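Local coordinates for protein GH18 chiitnase (Pseudoalteromonas aurantia, PDB 6K7Z) that probably cleaves internal glycosidic bonds of chitin, as an endo-acting chitinase of glycoside hydrolase family 18, at residues 238-243 with 268-273. Residues are numbered along the deposited sequence; the frame is centred on the assembly and turned at random.
Sequences QTIINE and GDWIKA
Ile240 and Trp270 meet through torsions that stretch both side chains toward each other between helices 237-251 and 269-277. In Ile240, CG1 stands anti to the carbonyl carbon (chi1 -63°) and the chain runs on extended, so CD1 is its leading atom; in Trp270, CG lies anti to the backbone N (chi1 -170°), which swings the indole toward helix 237-251. CD1 of Ile240 comes to 3.8 Å from CZ2 of Trp270, with NE1 of the same indole a little farther from that methyl at 4.2 Å. The methyl approaches the ring obliquely, and the two side chains cross at about a right angle. The next residue, Ile241, repeats the extended shape, and the end of its chain brings CD1 to 4.0 Å from the backbone O of Ala273, a loose van der Waals touch. CB of Ala273 points toward 238-243 and lies 4.8 Å from CD1 of Ile241. The contact is slight, burying 119 Å² in all, and rests on methyl groups, one of which lies against a carbonyl oxygen; even the closest CA atoms, of Ile241 and Ala273, are 8.7 Å apart. Asp265 accepts hydrogen bonds from N of Trp270 and N of Ile271 in the first turn of helix 269-277. The contact joins the last two helices of the TIM barrel's outer layer: Ile274 also packs on Ile240, while the buried indole rests inward on Val225 and on Ile257 and Asn259 of strand 256-260.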
# COMPACT_ATOMS: atom_id res chain seq x y z
N GLN A 238 21.37 6.53 -1.32
CA GLN A 238 22.55 5.67 -1.39
C GLN A 238 22.56 4.65 -0.27
O GLN A 238 23.12 3.57 -0.42
CB GLN A 238 23.84 6.50 -1.36
CG GLN A 238 24.15 7.22 -0.05
CD GLN A 238 23.73 8.68 -0.07
OE1 GLN A 238 22.82 9.06 -0.80
NE2 GLN A 238 24.43 9.51 0.71
N THR A 239 21.94 4.98 0.86
CA THR A 239 21.83 4.03 1.96
C THR A 239 20.80 2.95 1.65
O THR A 239 21.03 1.76 1.91
CB THR A 239 21.49 4.77 3.24
OG1 THR A 239 22.33 5.94 3.33
CG2 THR A 239 21.72 3.89 4.45
N ILE A 240 19.65 3.34 1.08
CA ILE A 240 18.67 2.34 0.65
C ILE A 240 19.31 1.36 -0.31
O ILE A 240 19.18 0.14 -0.18
CB ILE A 240 17.44 3.01 0.02
CG1 ILE A 240 16.70 3.90 1.01
CG2 ILE A 240 16.50 1.94 -0.57
CD1 ILE A 240 15.68 4.84 0.32
N ILE A 241 20.03 1.89 -1.31
CA ILE A 241 20.60 1.04 -2.35
C ILE A 241 21.62 0.08 -1.75
O ILE A 241 21.54 -1.14 -1.94
CB ILE A 241 21.23 1.90 -3.46
CG1 ILE A 241 20.14 2.60 -4.28
CG2 ILE A 241 22.12 1.06 -4.36
CD1 ILE A 241 20.72 3.56 -5.30
N ASN A 242 22.58 0.61 -1.00
CA ASN A 242 23.74 -0.18 -0.64
C ASN A 242 23.60 -0.91 0.69
O ASN A 242 24.38 -1.83 0.95
CB ASN A 242 24.98 0.71 -0.65
CG ASN A 242 25.46 1.00 -2.06
OD1 ASN A 242 25.89 0.09 -2.78
ND2 ASN A 242 25.37 2.27 -2.48
N GLU A 243 22.63 -0.55 1.53
CA GLU A 243 22.44 -1.23 2.81
C GLU A 243 21.11 -1.96 2.92
O GLU A 243 20.92 -2.71 3.88
CB GLU A 243 22.57 -0.25 3.99
CG GLU A 243 23.90 0.53 3.99
CD GLU A 243 24.28 1.11 5.35
OE1 GLU A 243 23.96 0.49 6.40
OE2 GLU A 243 24.94 2.17 5.38
N GLY A 268 11.70 13.23 -10.56
CA GLY A 268 11.77 11.79 -10.59
C GLY A 268 13.15 11.22 -10.34
O GLY A 268 13.39 10.05 -10.65
N ASP A 269 14.06 12.02 -9.78
CA ASP A 269 15.43 11.54 -9.60
C ASP A 269 15.49 10.33 -8.67
O ASP A 269 16.28 9.41 -8.89
CB ASP A 269 16.32 12.65 -9.06
CG ASP A 269 16.55 13.74 -10.06
OD1 ASP A 269 16.38 13.49 -11.27
OD2 ASP A 269 16.90 14.85 -9.62
N TRP A 270 14.69 10.34 -7.60
CA TRP A 270 14.71 9.23 -6.64
C TRP A 270 14.30 7.92 -7.31
O TRP A 270 15.00 6.91 -7.20
CB TRP A 270 13.79 9.55 -5.46
CG TRP A 270 13.86 8.64 -4.23
CD1 TRP A 270 14.53 8.90 -3.07
CD2 TRP A 270 13.18 7.39 -4.03
NE1 TRP A 270 14.33 7.88 -2.17
CE2 TRP A 270 13.50 6.95 -2.73
CE3 TRP A 270 12.33 6.61 -4.82
CZ2 TRP A 270 13.03 5.75 -2.21
CZ3 TRP A 270 11.86 5.42 -4.31
CH2 TRP A 270 12.20 5.00 -3.01
N ILE A 271 13.17 7.93 -8.03
CA ILE A 271 12.71 6.68 -8.62
C ILE A 271 13.65 6.25 -9.73
O ILE A 271 13.88 5.05 -9.92
CB ILE A 271 11.25 6.80 -9.11
CG1 ILE A 271 10.73 5.42 -9.54
CG2 ILE A 271 11.11 7.78 -10.28
CD1 ILE A 271 10.83 4.38 -8.46
N LYS A 272 14.26 7.19 -10.46
CA LYS A 272 15.22 6.79 -11.48
C LYS A 272 16.42 6.06 -10.87
O LYS A 272 16.83 5.01 -11.37
CB LYS A 272 15.67 8.01 -12.28
CG LYS A 272 14.62 8.55 -13.25
CD LYS A 272 15.15 9.83 -13.92
CE LYS A 272 14.04 10.64 -14.51
NZ LYS A 272 14.53 11.89 -15.17
N ALA A 273 16.97 6.59 -9.77
CA ALA A 273 18.12 5.94 -9.15
C ALA A 273 17.74 4.60 -8.52
O ALA A 273 18.49 3.62 -8.62
CB ALA A 273 18.75 6.87 -8.10